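Local atomic coordinates of probable oxidoreductase (Pseudomonas aeruginosa, PDB entry 4B7C), a protein that is probably an NADP-dependent oxidoreductase of the medium-chain dehydrogenase/reductase family, though its substrate is not established. Residues Ala158-Arg171 / Glu185-Asp197. Residues are numbered along the deposited sequence; the frame is centred on the assembly and turned at random.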
ATOM      1  N   ALA B 158      -7.236  -0.340 -19.259  1.00 34.02           N
ATOM      2  CA  ALA B 158      -8.123   0.796 -19.473  1.00 34.99           C
ATOM      3  C   ALA B 158      -9.244   0.543 -20.492  1.00 37.56           C
ATOM      4  O   ALA B 158     -10.274   1.224 -20.455  1.00 36.16           O
ATOM      5  CB  ALA B 158      -7.318   2.020 -19.863  1.00 34.37           C
ATOM      6  N   ALA B 159      -9.040  -0.422 -21.384  1.00 38.25           N
ATOM      7  CA  ALA B 159     -10.050  -0.780 -22.391  1.00 41.97           C
ATOM      8  C   ALA B 159     -11.002  -1.837 -21.860  1.00 41.59           C
ATOM      9  O   ALA B 159     -12.015  -2.131 -22.480  1.00 41.92           O
ATOM     10  CB  ALA B 159      -9.394  -1.281 -23.670  1.00 41.46           C
ATOM     11  N   GLY B 160     -10.662  -2.424 -20.721  1.00 40.19           N
ATOM     12  CA  GLY B 160     -11.540  -3.389 -20.071  1.00 37.10           C
ATOM     13  C   GLY B 160     -12.790  -2.748 -19.499  1.00 33.89           C
ATOM     14  O   GLY B 160     -12.932  -1.526 -19.468  1.00 34.22           O
ATOM     15  N   ALA B 161     -13.708  -3.592 -19.051  1.00 34.29           N
ATOM     16  CA  ALA B 161     -15.013  -3.151 -18.538  1.00 34.91           C
ATOM     17  C   ALA B 161     -14.922  -2.235 -17.321  1.00 34.87           C
ATOM     18  O   ALA B 161     -15.656  -1.257 -17.193  1.00 32.85           O
ATOM     19  CB  ALA B 161     -15.821  -4.384 -18.173  1.00 34.33           C
ATOM     20  N   VAL B 162     -14.025  -2.565 -16.401  1.00 34.82           N
ATOM     21  CA  VAL B 162     -13.842  -1.743 -15.197  1.00 31.92           C
ATOM     22  C   VAL B 162     -13.114  -0.452 -15.542  1.00 30.62           C
ATOM     23  O   VAL B 162     -13.572   0.653 -15.239  1.00 31.86           O
ATOM     24  CB  VAL B 162     -13.041  -2.507 -14.111  1.00 31.71           C
ATOM     25  CG1 VAL B 162     -12.769  -1.603 -12.913  1.00 29.83           C
ATOM     26  CG2 VAL B 162     -13.768  -3.777 -13.693  1.00 28.83           C
ATOM     27  N   GLY B 163     -11.967  -0.599 -16.189  1.00 32.05           N
ATOM     28  CA  GLY B 163     -11.107   0.545 -16.495  1.00 32.65           C
ATOM     29  C   GLY B 163     -11.731   1.591 -17.397  1.00 32.48           C
ATOM     30  O   GLY B 163     -11.536   2.793 -17.194  1.00 35.46           O
ATOM     31  N   SER B 164     -12.454   1.139 -18.416  1.00 33.62           N
ATOM     32  CA  SER B 164     -13.076   2.062 -19.382  1.00 37.09           C
ATOM     33  C   SER B 164     -14.115   2.934 -18.708  1.00 36.55           C
ATOM     34  O   SER B 164     -14.255   4.116 -19.028  1.00 38.69           O
ATOM     35  CB  SER B 164     -13.704   1.308 -20.561  1.00 39.14           C
ATOM     36  OG  SER B 164     -14.698   0.409 -20.125  1.00 43.37           O
ATOM     37  N   VAL B 165     -14.840   2.363 -17.757  1.00 34.59           N
ATOM     38  CA  VAL B 165     -15.796   3.150 -16.960  1.00 33.49           C
ATOM     39  C   VAL B 165     -15.088   4.094 -15.983  1.00 34.04           C
ATOM     40  O   VAL B 165     -15.448   5.263 -15.864  1.00 32.28           O
ATOM     41  CB  VAL B 165     -16.769   2.241 -16.184  1.00 34.14           C
ATOM     42  CG1 VAL B 165     -17.619   3.069 -15.224  1.00 31.27           C
ATOM     43  CG2 VAL B 165     -17.641   1.463 -17.167  1.00 31.97           C
ATOM     44  N   ALA B 166     -14.084   3.575 -15.283  1.00 33.30           N
ATOM     45  CA  ALA B 166     -13.323   4.364 -14.311  1.00 35.38           C
ATOM     46  C   ALA B 166     -12.734   5.641 -14.945  1.00 35.38           C
ATOM     47  O   ALA B 166     -12.824   6.727 -14.379  1.00 36.13           O
ATOM     48  CB  ALA B 166     -12.208   3.510 -13.683  1.00 34.14           C
ATOM     49  N   GLY B 167     -12.137   5.489 -16.121  1.00 36.92           N
ATOM     50  CA  GLY B 167     -11.547   6.622 -16.844  1.00 37.27           C
ATOM     51  C   GLY B 167     -12.555   7.697 -17.217  1.00 35.89           C
ATOM     52  O   GLY B 167     -12.268   8.884 -17.137  1.00 36.61           O
ATOM     53  N   GLN B 168     -13.752   7.269 -17.590  1.00 38.41           N
ATOM     54  CA  GLN B 168     -14.821   8.202 -17.948  1.00 39.44           C
ATOM     55  C   GLN B 168     -15.334   8.948 -16.731  1.00 40.55           C
ATOM     56  O   GLN B 168     -15.587  10.156 -16.776  1.00 41.02           O
ATOM     57  CB  GLN B 168     -15.971   7.472 -18.649  1.00 42.53           C
ATOM     58  CG  GLN B 168     -15.592   6.904 -20.010  1.00 42.72           C
ATOM     59  CD  GLN B 168     -16.741   6.177 -20.690  1.00 43.08           C
ATOM     60  OE1 GLN B 168     -17.625   6.807 -21.255  1.00 47.80           O
ATOM     61  NE2 GLN B 168     -16.724   4.848 -20.650  1.00 42.88           N
ATOM     62  N   ILE B 169     -15.474   8.234 -15.620  1.00 40.46           N
ATOM     63  CA  ILE B 169     -15.859   8.884 -14.364  1.00 38.07           C
ATOM     64  C   ILE B 169     -14.817   9.937 -13.985  1.00 37.69           C
ATOM     65  O   ILE B 169     -15.154  11.057 -13.604  1.00 38.21           O
ATOM     66  CB  ILE B 169     -16.031   7.874 -13.211  1.00 37.23           C
ATOM     67  CG1 ILE B 169     -17.196   6.921 -13.500  1.00 37.89           C
ATOM     68  CG2 ILE B 169     -16.323   8.611 -11.906  1.00 35.00           C
ATOM     69  CD1 ILE B 169     -17.328   5.787 -12.505  1.00 36.77           C
ATOM     70  N   ALA B 170     -13.546   9.564 -14.092  1.00 39.78           N
ATOM     71  CA  ALA B 170     -12.438  10.470 -13.776  1.00 42.29           C
ATOM     72  C   ALA B 170     -12.482  11.743 -14.632  1.00 44.78           C
ATOM     73  O   ALA B 170     -12.263  12.849 -14.128  1.00 43.42           O
ATOM     74  CB  ALA B 170     -11.111   9.752 -13.969  1.00 41.44           C
ATOM     75  N   ARG B 171     -12.792  11.578 -15.918  1.00 48.12           N
ATOM     76  CA  ARG B 171     -12.963  12.727 -16.834  1.00 49.92           C
ATOM     77  C   ARG B 171     -14.058  13.649 -16.322  1.00 47.72           C
ATOM     78  O   ARG B 171     -13.892  14.866 -16.271  1.00 46.17           O
ATOM     79  CB  ARG B 171     -13.288  12.265 -18.269  1.00 55.04           C
ATOM     80  CG  ARG B 171     -13.656  13.406 -19.231  1.00 62.33           C
ATOM     81  CD  ARG B 171     -13.928  12.957 -20.669  1.00 66.56           C
ATOM     82  NE  ARG B 171     -14.772  11.765 -20.736  1.00 71.32           N
ATOM     83  CZ  ARG B 171     -16.096  11.756 -20.587  1.00 75.26           C
ATOM     84  NH1 ARG B 171     -16.770  12.884 -20.367  1.00 76.91           N
ATOM     85  NH2 ARG B 171     -16.755  10.604 -20.662  1.00 79.24           N
ATOM     86  N   GLU B 185      -5.683  -0.152 -31.570  1.00 60.43           N
ATOM     87  CA  GLU B 185      -7.137   0.043 -31.696  1.00 65.69           C
ATOM     88  C   GLU B 185      -7.762   0.391 -30.348  1.00 62.99           C
ATOM     89  O   GLU B 185      -8.562   1.322 -30.245  1.00 63.79           O
ATOM     90  CB  GLU B 185      -7.837  -1.192 -32.299  1.00 71.90           C
ATOM     91  CG  GLU B 185      -9.336  -1.067 -32.555  1.00 75.10           C
ATOM     92  CD  GLU B 185      -9.821   0.366 -32.801  1.00 78.83           C
ATOM     93  OE1 GLU B 185      -9.114   1.253 -33.313  1.00 79.89           O
ATOM     94  OE2 GLU B 185     -10.953   0.650 -32.458  1.00 79.20           O
ATOM     95  N   LYS B 186      -7.390  -0.361 -29.318  1.00 60.01           N
ATOM     96  CA  LYS B 186      -7.857  -0.076 -27.955  1.00 58.44           C
ATOM     97  C   LYS B 186      -7.521   1.353 -27.549  1.00 54.31           C
ATOM     98  O   LYS B 186      -8.369   2.081 -27.037  1.00 53.53           O
ATOM     99  CB  LYS B 186      -7.259  -1.064 -26.953  1.00 60.55           C
ATOM    100  CG  LYS B 186      -7.945  -2.420 -26.955  1.00 62.26           C
ATOM    101  CD  LYS B 186      -7.314  -3.373 -25.948  1.00 65.49           C
ATOM    102  CE  LYS B 186      -8.059  -4.698 -25.889  1.00 66.80           C
ATOM    103  NZ  LYS B 186      -7.489  -5.600 -24.849  1.00 63.65           N
ATOM    104  N   CYS B 187      -6.278   1.754 -27.796  1.00 55.85           N
ATOM    105  CA  CYS B 187      -5.805   3.090 -27.408  1.00 55.79           C
ATOM    106  C   CYS B 187      -6.531   4.202 -28.153  1.00 57.19           C
ATOM    107  O   CYS B 187      -6.893   5.227 -27.563  1.00 56.86           O
ATOM    108  CB  CYS B 187      -4.294   3.204 -27.595  1.00 58.00           C
ATOM    109  SG  CYS B 187      -3.377   2.231 -26.361  1.00 59.88           S
ATOM    110  N   ARG B 188      -6.755   3.990 -29.447  1.00 59.99           N
ATOM    111  CA  ARG B 188      -7.538   4.931 -30.265  1.00 61.10           C
ATOM    112  C   ARG B 188      -8.945   5.072 -29.716  1.00 55.66           C
ATOM    113  O   ARG B 188      -9.456   6.177 -29.545  1.00 49.20           O
ATOM    114  CB  ARG B 188      -7.617   4.437 -31.712  1.00 68.64           C
ATOM    115  CG  ARG B 188      -8.276   5.396 -32.705  1.00 74.19           C
ATOM    116  CD  ARG B 188      -9.039   4.688 -33.838  1.00 78.39           C
ATOM    117  NE  ARG B 188     -10.151   3.806 -33.455  1.00 83.29           N
ATOM    118  CZ  ARG B 188     -11.394   4.201 -33.174  1.00 84.07           C
ATOM    119  NH1 ARG B 188     -11.718   5.489 -33.180  1.00 82.09           N
ATOM    120  NH2 ARG B 188     -12.316   3.298 -32.858  1.00 82.88           N
ATOM    121  N   PHE B 189      -9.559   3.930 -29.438  1.00 57.48           N
ATOM    122  CA  PHE B 189     -10.913   3.889 -28.869  1.00 58.82           C
ATOM    123  C   PHE B 189     -11.016   4.699 -27.571  1.00 54.36           C
ATOM    124  O   PHE B 189     -11.939   5.494 -27.386  1.00 57.09           O
ATOM    125  CB  PHE B 189     -11.327   2.432 -28.627  1.00 62.14           C
ATOM    126  CG  PHE B 189     -12.663   2.289 -27.970  1.00 67.25           C
ATOM    127  CD1 PHE B 189     -13.838   2.479 -28.696  1.00 71.12           C
ATOM    128  CD2 PHE B 189     -12.751   1.973 -26.627  1.00 69.57           C
ATOM    129  CE1 PHE B 189     -15.077   2.352 -28.090  1.00 71.71           C
ATOM    130  CE2 PHE B 189     -13.982   1.847 -26.020  1.00 70.43           C
ATOM    131  CZ  PHE B 189     -15.144   2.041 -26.746  1.00 72.07           C
ATOM    132  N   LEU B 190     -10.043   4.513 -26.686  1.00 51.36           N
ATOM    133  CA  LEU B 190     -10.012   5.235 -25.407  1.00 50.20           C
ATOM    134  C   LEU B 190     -10.022   6.748 -25.592  1.00 50.07           C
ATOM    135  O   LEU B 190     -10.772   7.465 -24.928  1.00 47.72           O
ATOM    136  CB  LEU B 190      -8.780   4.834 -24.582  1.00 49.51           C
ATOM    137  CG  LEU B 190      -8.746   3.403 -24.040  1.00 48.58           C
ATOM    138  CD1 LEU B 190      -7.409   3.118 -23.356  1.00 45.39           C
ATOM    139  CD2 LEU B 190      -9.912   3.154 -23.095  1.00 45.55           C
ATOM    140  N   VAL B 191      -9.173   7.229 -26.489  1.00 52.55           N
ATOM    141  CA  VAL B 191      -9.020   8.669 -26.697  1.00 56.61           C
ATOM    142  C   VAL B 191     -10.165   9.244 -27.528  1.00 57.79           C
ATOM    143  O   VAL B 191     -10.818  10.203 -27.117  1.00 59.03           O
ATOM    144  CB  VAL B 191      -7.680   8.996 -27.388  1.00 59.46           C
ATOM    145  CG1 VAL B 191      -7.601  10.483 -27.730  1.00 59.51           C
ATOM    146  CG2 VAL B 191      -6.514   8.578 -26.504  1.00 59.12           C
ATOM    147  N   GLU B 192     -10.420   8.634 -28.680  1.00 63.38           N
ATOM    148  CA  GLU B 192     -11.375   9.198 -29.652  1.00 68.20           C
ATOM    149  C   GLU B 192     -12.842   8.975 -29.285  1.00 65.49           C
ATOM    150  O   GLU B 192     -13.680   9.838 -29.534  1.00 66.22           O
ATOM    151  CB  GLU B 192     -11.098   8.672 -31.069  1.00 71.77           C
ATOM    152  CG  GLU B 192      -9.799   9.199 -31.661  1.00 76.51           C
ATOM    153  CD  GLU B 192      -9.494   8.689 -33.054  1.00 80.03           C
ATOM    154  OE1 GLU B 192     -10.412   8.153 -33.714  1.00 84.66           O
ATOM    155  OE2 GLU B 192      -8.331   8.855 -33.486  1.00 81.86           O
ATOM    156  N   GLU B 193     -13.150   7.820 -28.703  1.00 63.92           N
ATOM    157  CA  GLU B 193     -14.539   7.485 -28.343  1.00 61.72           C
ATOM    158  C   GLU B 193     -14.886   7.789 -26.885  1.00 61.00           C
ATOM    159  O   GLU B 193     -15.941   8.350 -26.604  1.00 58.69           O
ATOM    160  CB  GLU B 193     -14.848   6.012 -28.640  1.00 62.81           C
ATOM    161  CG  GLU B 193     -14.619   5.598 -30.084  1.00 65.67           C
ATOM    162  CD  GLU B 193     -15.340   6.497 -31.077  1.00 66.52           C
ATOM    163  OE1 GLU B 193     -16.547   6.752 -30.886  1.00 63.45           O
ATOM    164  OE2 GLU B 193     -14.694   6.962 -32.039  1.00 71.91           O
ATOM    165  N   LEU B 194     -14.005   7.413 -25.960  1.00 60.02           N
ATOM    166  CA  LEU B 194     -14.299   7.568 -24.521  1.00 56.76           C
ATOM    167  C   LEU B 194     -13.830   8.887 -23.919  1.00 57.84           C
ATOM    168  O   LEU B 194     -14.196   9.227 -22.791  1.00 59.64           O
ATOM    169  CB  LEU B 194     -13.720   6.403 -23.715  1.00 54.10           C
ATOM    170  CG  LEU B 194     -14.221   5.008 -24.070  1.00 52.70           C
ATOM    171  CD1 LEU B 194     -13.653   3.972 -23.109  1.00 55.70           C
ATOM    172  CD2 LEU B 194     -15.742   4.961 -24.079  1.00 50.01           C
ATOM    173  N   GLY B 195     -13.025   9.632 -24.665  1.00 57.58           N
ATOM    174  CA  GLY B 195     -12.593  10.969 -24.228  1.00 56.97           C
ATOM    175  C   GLY B 195     -11.423  10.978 -23.253  1.00 53.33           C
ATOM    176  O   GLY B 195     -11.210  11.962 -22.551  1.00 53.21           O
ATOM    177  N   PHE B 196     -10.676   9.883 -23.194  1.00 52.07           N
ATOM    178  CA  PHE B 196      -9.433   9.858 -22.409  1.00 55.54           C
ATOM    179  C   PHE B 196      -8.509  10.938 -22.980  1.00 59.99           C
ATOM    180  O   PHE B 196      -8.474  11.141 -24.202  1.00 62.31           O
ATOM    181  CB  PHE B 196      -8.722   8.506 -22.507  1.00 55.08           C
ATOM    182  CG  PHE B 196      -9.263   7.432 -21.584  1.00 55.18           C
ATOM    183  CD1 PHE B 196     -10.621   7.171 -21.490  1.00 53.63           C
ATOM    184  CD2 PHE B 196      -8.389   6.642 -20.835  1.00 55.57           C
ATOM    185  CE1 PHE B 196     -11.099   6.169 -20.656  1.00 53.79           C
ATOM    186  CE2 PHE B 196      -8.864   5.635 -20.007  1.00 55.44           C
ATOM    187  CZ  PHE B 196     -10.221   5.399 -19.917  1.00 53.03           C
ATOM    188  N   ASP B 197      -7.771  11.621 -22.107  1.00 57.66           N
ATOM    189  CA  ASP B 197      -6.834  12.666 -22.535  1.00 56.26           C
ATOM    190  C   ASP B 197      -5.657  12.061 -23.260  1.00 54.19           C
ATOM    191  O   ASP B 197      -5.073  12.672 -24.153  1.00 58.24           O
ATOM    192  CB  ASP B 197      -6.334  13.476 -21.347  1.00 57.08           C
ATOM    193  CG  ASP B 197      -7.417  14.317 -20.742  1.00 60.01           C
ATOM    194  OD1 ASP B 197      -7.755  15.349 -21.348  1.00 61.83           O
ATOM    195  OD2 ASP B 197      -7.938  13.945 -19.672  1.00 57.21           O
TER
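Phe196 and Leu194, on the turn that follows helix 184-193, pack against the flank of helix 161-172, and the contact is largely apolar. The outer end of the Phe196 ring reaches the helix where it has no side chain: CZ lies 3.6 Å from Gly167 CA, and the ring approaches the helix backbone directly at this glycine, while Gly163 O sits at the ring edge. CE2 of the same ring touches Ala158 CB. Leu190, whose CD2 lies over the rim of one face of that ring, places CD1 3.7 Å from Ala158 CB, and a turn earlier the aliphatic chain of Lys186 runs past Ala159 CB.

Leu194 forks between two residues one turn apart. Its CD1 meets Ser164 CB at 3.7 Å, and CD2 rests against the amide end of Gln168, 3.6 Å from NE2. That amide is held in place: NE2 donates to Ser164 O (3.0 Å) from above the carbonyl plane, and OE1 accepts from Gln304 N. Ser164, with OG between its backbone N and carbonyl carbon (chi1 60°), hydrogen-bonds back to Gly160 O at 2.7 Å, so both its OG and N grip that carbonyl, from opposite faces.

Polar contact across the segments is slight. Arg171, bent at chi3 (45°), makes a weak hydrogen bond from NE to Leu194 O (3.3 Å, 137°), whereas its NH2 is hydrogen-bonded to Lys302 O. Gly195, whose positive phi turns the chain out of the helix, places its O near Arg171 CD.

Strands 152-155, 176-181 and 198-201 run parallel, linked by these two helices in successive beta-alpha-beta crossovers, the topology of a Rossmann fold; the turn 158-163, after the first strand, probably corresponds to the glycine-rich turn that binds the dinucleotide in relatives.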